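Local coordinates for protein putative decarboxylase involved in desferrioxamine biosynthesis (Erwinia amylovora, PDB 5O5C) that probably catalyses the pyridoxal-phosphate-dependent decarboxylation of lysine in the desferrioxamine biosynthetic pathway, at residues S215-Q220 / L228-V233; L175-L180 / W294-A299. All blocks are in the same frame, centred on the assembly; numbering follows the deposited sequence.

Contact 1: S215-Q220 / L228-V233; sequences SHFSIQ and LGYDAV. With PLP (pyridoxal-5'-phosphate), chain H.
Phe217 and Tyr230 form a T-shaped pair across a beta-alpha-beta crossover of the type I aspartate aminotransferase fold, in which helix 218-225 links strand 207-212 to the parallel edge strand 233-236. The edge of Phe217 is turned toward the face of Tyr230, with planes at 62° and Phe217 CZ 3.9 Å from Tyr230 CZ. The same phenol ring receives Gln220 O at its edge, in plane, only 3.1 Å from Tyr230 CD1, so it meets one neighbour on a face and another along its rim. Gln220 bends at chi2 (87°), which turns its amide back across Val233; Gln220 NE2 packs 3.5 Å from Val233 CG1. Beyond this first shell, His197 of the second subunit meets the Tyr230 ring, tying the 3-10 turn 230-232 to the dimer interface. At the other end the loop before the helix presents His216 to the cofactor. Its imidazole lies over the pyridine ring, with His216 CD2 3.2 Å from PLP C4. The rotation of that imidazole is fixed in part by Ser218, itself bonded to Asn174: His216 ND1 and Ser218 OG share a hydrogen bond of 2.7 Å.

Contact 2: L175-L180 / W294-A299; sequences LMAMLL and WMHVDA. With PLP (pyridoxal-5'-phosphate), chain H.
Ala177 and His296 make the tight part of a helix-on-sheet packing within the type I aspartate aminotransferase fold, where helix 170-189 packs on the main mixed sheet, running along strand 294-299 in the opposite direction. The two segments are antiparallel (176°), their axes 9.5 Å apart. Ala177 CB sits almost on the normal of the imidazole, 3.4 Å from the ring centroid of His296, a CH-pi contact in which a methyl group lets the helix come down directly on a flat side chain. Hydrogen bonds at both nitrogens limit the rotation of the imidazole: His296 ND1 pairs with Ser323 OG, and NE2 with Asn174 OD1.

Toward Trp294 the fit is looser, although this end too is buried. Leu180 CB lies over the outer part of the indole face, 3.7 Å from Trp294 CH2, and the carbonyl Ala177 O stands over the same face, 4.2 Å from Trp294 NE1. The indole N-H is given to Ser323 OG, the hydroxyl that also bonds to His296, so one hydroxyl links the two aromatic side chains.

Toward the C-terminal end of the strand, Asp298 makes no contact with segment 175-180 and reaches the cofactor instead. With CG anti to the backbone N (chi1 -175°), its carboxylate approaches the pyridine nitrogen, the hallmark aspartate position of this fold. Asn174 ND2 bonds to Asp298 OD2, which lies 2.8 Å from PLP N1.

How the contacts relate
Along the chain the segments come in the order 175-180, 215-220, 228-233, 294-299, so contact 1 falls wholly between the two halves of contact 2. Their centres are about 12 Å apart, and both are tied to the seven-stranded sheet: contact 2 packs helix 170-189 on its strand 294-299, while contact 1 joins the start of helix 218-225 to the turn leading into edge strand 233-236. The two sites converge on pyridoxal phosphate, where His216 CB and Asp298 OD2 pack 4.2 Å apart. Asn174, on the helix of contact 2, bonds to side chains of both contacts. A loop before a helix and a central strand thus meet one cofactor ring, over its face and at its nitrogen.

Contact 1: S215-Q220 / L228-V233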
loop_
_atom_site.group_PDB
_atom_site.type_symbol
_atom_site.label_atom_id
_atom_site.label_comp_id
_atom_site.label_asym_id
_atom_site.label_seq_id
_atom_site.Cartn_x
_atom_site.Cartn_y
_atom_site.Cartn_z
ATOM N N SER B 215 -0.892 -14.078 18.211
ATOM C CA SER B 215 -1.003 -13.737 16.789
ATOM C C SER B 215 -1.163 -12.280 16.620
ATOM O O SER B 215 -1.716 -11.614 17.477
ATOM C CB SER B 215 -2.286 -14.306 16.154
ATOM O OG SER B 215 -2.329 -15.688 16.285
ATOM N N HIS B 216 -0.772 -11.790 15.452
ATOM C CA HIS B 216 -0.970 -10.373 15.153
ATOM C C HIS B 216 -2.491 -10.090 14.934
ATOM O O HIS B 216 -3.189 -10.923 14.388
ATOM C CB HIS B 216 -0.150 -10.007 13.933
ATOM C CG HIS B 216 -0.139 -8.531 13.655
ATOM N ND1 HIS B 216 -1.040 -7.931 12.804
ATOM C CD2 HIS B 216 0.652 -7.543 14.128
ATOM C CE1 HIS B 216 -0.837 -6.618 12.803
ATOM N NE2 HIS B 216 0.209 -6.367 13.571
ATOM N N PHE B 217 -2.982 -8.916 15.336
ATOM C CA PHE B 217 -4.408 -8.575 15.252
ATOM C C PHE B 217 -4.974 -8.430 13.825
ATOM O O PHE B 217 -6.176 -8.540 13.645
ATOM C CB PHE B 217 -4.769 -7.321 16.061
ATOM C CG PHE B 217 -6.252 -7.258 16.462
ATOM C CD1 PHE B 217 -6.821 -8.254 17.256
ATOM C CD2 PHE B 217 -7.087 -6.210 16.032
ATOM C CE1 PHE B 217 -8.173 -8.203 17.619
ATOM C CE2 PHE B 217 -8.434 -6.159 16.393
ATOM C CZ PHE B 217 -8.973 -7.157 17.192
ATOM N N SER B 218 -4.104 -8.246 12.833
ATOM C CA SER B 218 -4.496 -8.321 11.385
ATOM C C SER B 218 -5.328 -9.547 10.957
ATOM O O SER B 218 -6.254 -9.398 10.103
ATOM C CB SER B 218 -3.298 -8.094 10.447
ATOM O OG SER B 218 -2.232 -8.981 10.626
ATOM N N ILE B 219 -5.086 -10.705 11.597
ATOM C CA ILE B 219 -5.898 -11.917 11.394
ATOM C C ILE B 219 -7.390 -11.704 11.689
ATOM O O ILE B 219 -8.208 -11.886 10.806
ATOM C CB ILE B 219 -5.367 -13.154 12.161
ATOM C CG1 ILE B 219 -3.905 -13.498 11.781
ATOM C CG2 ILE B 219 -6.271 -14.363 11.934
ATOM C CD1 ILE B 219 -3.595 -13.522 10.298
ATOM N N GLN B 220 -7.704 -11.329 12.914
ATOM C CA GLN B 220 -9.025 -10.891 13.316
ATOM C C GLN B 220 -9.604 -9.713 12.485
ATOM O O GLN B 220 -10.733 -9.768 12.120
ATOM C CB GLN B 220 -9.045 -10.492 14.798
ATOM C CG GLN B 220 -9.002 -11.659 15.789
ATOM C CD GLN B 220 -7.607 -12.101 16.109
ATOM O OE1 GLN B 220 -6.649 -11.661 15.446
ATOM N NE2 GLN B 220 -7.472 -13.011 17.098
ATOM N N LEU B 228 -16.862 -12.649 8.159
ATOM C CA LEU B 228 -16.975 -13.712 9.145
ATOM C C LEU B 228 -16.825 -13.247 10.599
ATOM O O LEU B 228 -17.310 -13.901 11.519
ATOM C CB LEU B 228 -15.960 -14.802 8.843
ATOM C CG LEU B 228 -16.048 -15.405 7.463
ATOM C CD1 LEU B 228 -14.815 -16.253 7.260
ATOM C CD2 LEU B 228 -17.321 -16.214 7.316
ATOM N N GLY B 229 -16.166 -12.115 10.819
ATOM C CA GLY B 229 -16.172 -11.472 12.110
ATOM C C GLY B 229 -15.112 -12.079 13.000
ATOM O O GLY B 229 -14.623 -13.166 12.704
ATOM N N TYR B 230 -14.733 -11.365 14.056
ATOM C CA TYR B 230 -13.732 -11.879 15.023
ATOM C C TYR B 230 -14.158 -13.242 15.623
ATOM O O TYR B 230 -13.293 -14.058 15.978
ATOM C CB TYR B 230 -13.456 -10.917 16.178
ATOM C CG TYR B 230 -13.077 -9.478 15.856
ATOM C CD1 TYR B 230 -12.429 -9.119 14.663
ATOM C CD2 TYR B 230 -13.313 -8.489 16.786
ATOM C CE1 TYR B 230 -12.096 -7.803 14.392
ATOM C CE2 TYR B 230 -12.972 -7.178 16.551
ATOM C CZ TYR B 230 -12.374 -6.829 15.352
ATOM O OH TYR B 230 -12.088 -5.502 15.182
ATOM N N ASP B 231 -15.470 -13.492 15.718
ATOM C CA ASP B 231 -16.006 -14.768 16.210
ATOM C C ASP B 231 -15.547 -15.986 15.390
ATOM O O ASP B 231 -15.616 -17.106 15.862
ATOM C CB ASP B 231 -17.530 -14.801 16.164
ATOM C CG ASP B 231 -18.187 -13.930 17.174
ATOM O OD1 ASP B 231 -17.557 -13.447 18.156
ATOM O OD2 ASP B 231 -19.402 -13.725 16.945
ATOM N N ALA B 232 -15.090 -15.784 14.159
ATOM C CA ALA B 232 -14.682 -16.921 13.358
ATOM C C ALA B 232 -13.279 -17.393 13.725
ATOM O O ALA B 232 -12.797 -18.369 13.169
ATOM C CB ALA B 232 -14.782 -16.606 11.875
ATOM N N VAL B 233 -12.617 -16.670 14.616
ATOM C CA VAL B 233 -11.240 -16.878 14.959
ATOM C C VAL B 233 -11.293 -17.485 16.334
ATOM O O VAL B 233 -11.880 -16.879 17.229
ATOM C CB VAL B 233 -10.472 -15.540 14.992
ATOM C CG1 VAL B 233 -9.091 -15.713 15.627
ATOM C CG2 VAL B 233 -10.370 -14.949 13.576
HETATM N N1 PLP H . 2.187 -10.133 11.183
HETATM C C2 PLP H . 3.132 -10.041 12.141
HETATM C C2A PLP H . 3.716 -11.276 12.760
HETATM C C3 PLP H . 3.593 -8.707 12.554
HETATM O O3 PLP H . 4.552 -8.546 13.524
HETATM C C4 PLP H . 2.966 -7.558 11.858
HETATM C C4A PLP H . 3.292 -6.165 12.234
HETATM C C5 PLP H . 1.946 -7.791 10.834
HETATM C C6 PLP H . 1.590 -9.099 10.568
HETATM C C5A PLP H . 1.297 -6.617 10.136
HETATM O O4P PLP H . 2.338 -6.105 9.289
HETATM P P PLP H . 2.321 -4.719 8.460
HETATM O O1P PLP H . 2.480 -3.658 9.502
HETATM O O2P PLP H . 3.555 -4.800 7.597
HETATM O O3P PLP H . 1.059 -4.584 7.682
#

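Contact 2: L175-L180 / W294-A299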
loop_
_atom_site.group_PDB
_atom_site.type_symbol
_atom_site.label_atom_id
_atom_site.label_comp_id
_atom_site.label_asym_id
_atom_site.label_seq_id
_atom_site.Cartn_x
_atom_site.Cartn_y
_atom_site.Cartn_z
ATOM N N LEU B 175 -4.564 -10.458 4.939
ATOM C CA LEU B 175 -5.914 -10.425 4.371
ATOM C C LEU B 175 -6.017 -11.392 3.194
ATOM O O LEU B 175 -6.993 -12.184 3.117
ATOM C CB LEU B 175 -6.330 -9.030 3.967
ATOM C CG LEU B 175 -7.635 -8.891 3.176
ATOM C CD1 LEU B 175 -8.779 -9.496 3.940
ATOM C CD2 LEU B 175 -7.876 -7.415 2.892
ATOM N N MET B 176 -4.993 -11.396 2.344
ATOM C CA MET B 176 -5.055 -12.218 1.138
ATOM C C MET B 176 -5.046 -13.673 1.554
ATOM O O MET B 176 -5.774 -14.479 0.960
ATOM C CB MET B 176 -3.892 -11.939 0.177
ATOM C CG MET B 176 -3.888 -10.583 -0.467
ATOM S SD MET B 176 -2.466 -10.560 -1.570
ATOM C CE MET B 176 -2.475 -8.901 -2.238
ATOM N N ALA B 177 -4.280 -13.987 2.607
ATOM C CA ALA B 177 -4.220 -15.359 3.165
ATOM C C ALA B 177 -5.559 -15.903 3.676
ATOM O O ALA B 177 -5.947 -17.066 3.356
ATOM C CB ALA B 177 -3.147 -15.499 4.236
ATOM N N MET B 178 -6.293 -15.086 4.432
ATOM C CA MET B 178 -7.580 -15.535 4.918
ATOM C C MET B 178 -8.633 -15.516 3.779
ATOM O O MET B 178 -9.577 -16.300 3.798
ATOM C CB MET B 178 -8.021 -14.706 6.114
ATOM C CG MET B 178 -7.057 -14.733 7.300
ATOM S SD MET B 178 -6.682 -16.398 7.874
ATOM C CE MET B 178 -8.195 -17.022 8.370
ATOM N N LEU B 179 -8.428 -14.660 2.774
ATOM C CA LEU B 179 -9.311 -14.573 1.653
ATOM C C LEU B 179 -9.229 -15.891 0.830
ATOM O O LEU B 179 -10.261 -16.522 0.563
ATOM C CB LEU B 179 -9.000 -13.353 0.813
ATOM C CG LEU B 179 -9.721 -13.140 -0.533
ATOM C CD1 LEU B 179 -11.231 -13.157 -0.495
ATOM C CD2 LEU B 179 -9.205 -11.817 -1.089
ATOM N N LEU B 180 -8.001 -16.278 0.493
ATOM C CA LEU B 180 -7.730 -17.510 -0.195
ATOM C C LEU B 180 -8.191 -18.710 0.626
ATOM O O LEU B 180 -8.825 -19.578 0.076
ATOM C CB LEU B 180 -6.266 -17.656 -0.590
ATOM C CG LEU B 180 -5.895 -17.052 -1.933
ATOM C CD1 LEU B 180 -6.288 -15.597 -2.008
ATOM C CD2 LEU B 180 -4.419 -17.173 -2.258
ATOM N N TRP B 294 -6.253 -25.096 5.659
ATOM C CA TRP B 294 -5.278 -24.236 5.036
ATOM C C TRP B 294 -4.265 -23.899 6.136
ATOM O O TRP B 294 -4.675 -23.552 7.240
ATOM C CB TRP B 294 -5.953 -22.956 4.525
ATOM C CG TRP B 294 -5.055 -21.980 3.844
ATOM C CD1 TRP B 294 -4.109 -21.149 4.420
ATOM C CD2 TRP B 294 -4.981 -21.750 2.452
ATOM N NE1 TRP B 294 -3.473 -20.403 3.443
ATOM C CE2 TRP B 294 -4.003 -20.744 2.235
ATOM C CE3 TRP B 294 -5.676 -22.262 1.363
ATOM C CZ2 TRP B 294 -3.714 -20.249 0.972
ATOM C CZ3 TRP B 294 -5.387 -21.800 0.154
ATOM C CH2 TRP B 294 -4.397 -20.795 -0.051
ATOM N N MET B 295 -2.977 -24.037 5.831
ATOM C CA MET B 295 -1.924 -23.547 6.701
ATOM C C MET B 295 -1.347 -22.249 6.174
ATOM O O MET B 295 -0.760 -22.171 5.072
ATOM C CB MET B 295 -0.811 -24.554 6.903
ATOM C CG MET B 295 0.010 -24.300 8.156
ATOM S SD MET B 295 1.558 -25.212 8.114
ATOM C CE MET B 295 2.391 -24.585 9.559
ATOM N N HIS B 296 -1.517 -21.214 6.973
ATOM C CA HIS B 296 -0.897 -19.960 6.666
ATOM C C HIS B 296 0.223 -19.697 7.663
ATOM O O HIS B 296 0.026 -19.766 8.881
ATOM C CB HIS B 296 -1.923 -18.860 6.695
ATOM C CG HIS B 296 -1.319 -17.510 6.628
ATOM N ND1 HIS B 296 -0.535 -17.126 5.570
ATOM C CD2 HIS B 296 -1.338 -16.469 7.496
ATOM C CE1 HIS B 296 -0.173 -15.879 5.744
ATOM N NE2 HIS B 296 -0.596 -15.469 6.930
ATOM N N VAL B 297 1.418 -19.443 7.153
ATOM C CA VAL B 297 2.516 -19.034 8.036
ATOM C C VAL B 297 2.654 -17.524 8.009
ATOM O O VAL B 297 2.909 -16.957 6.949
ATOM C CB VAL B 297 3.814 -19.761 7.676
ATOM C CG1 VAL B 297 5.016 -19.164 8.378
ATOM C CG2 VAL B 297 3.665 -21.194 8.085
ATOM N N ASP B 298 2.416 -16.864 9.142
ATOM C CA ASP B 298 2.681 -15.417 9.271
ATOM C C ASP B 298 4.126 -15.235 9.676
ATOM O O ASP B 298 4.485 -15.429 10.827
ATOM C CB ASP B 298 1.696 -14.751 10.206
ATOM C CG ASP B 298 1.854 -13.253 10.291
ATOM O OD1 ASP B 298 2.830 -12.671 9.785
ATOM O OD2 ASP B 298 1.017 -12.632 10.914
ATOM N N ALA B 299 4.953 -14.845 8.717
ATOM C CA ALA B 299 6.387 -14.703 8.932
ATOM C C ALA B 299 6.872 -13.241 8.859
ATOM O O ALA B 299 8.000 -12.945 8.490
ATOM C CB ALA B 299 7.127 -15.578 7.957
HETATM N N1 PLP H . 2.187 -10.133 11.183
HETATM C C2 PLP H . 3.132 -10.041 12.141
HETATM C C2A PLP H . 3.716 -11.276 12.760
HETATM C C3 PLP H . 3.593 -8.707 12.554
HETATM O O3 PLP H . 4.552 -8.546 13.524
HETATM C C4 PLP H . 2.966 -7.558 11.858
HETATM C C4A PLP H . 3.292 -6.165 12.234
HETATM C C5 PLP H . 1.946 -7.791 10.834
HETATM C C6 PLP H . 1.590 -9.099 10.568
HETATM C C5A PLP H . 1.297 -6.617 10.136
HETATM O O4P PLP H . 2.338 -6.105 9.289
HETATM P P PLP H . 2.321 -4.719 8.460
HETATM O O1P PLP H . 2.480 -3.658 9.502
HETATM O O2P PLP H . 3.555 -4.800 7.597
HETATM O O3P PLP H . 1.059 -4.584 7.682
#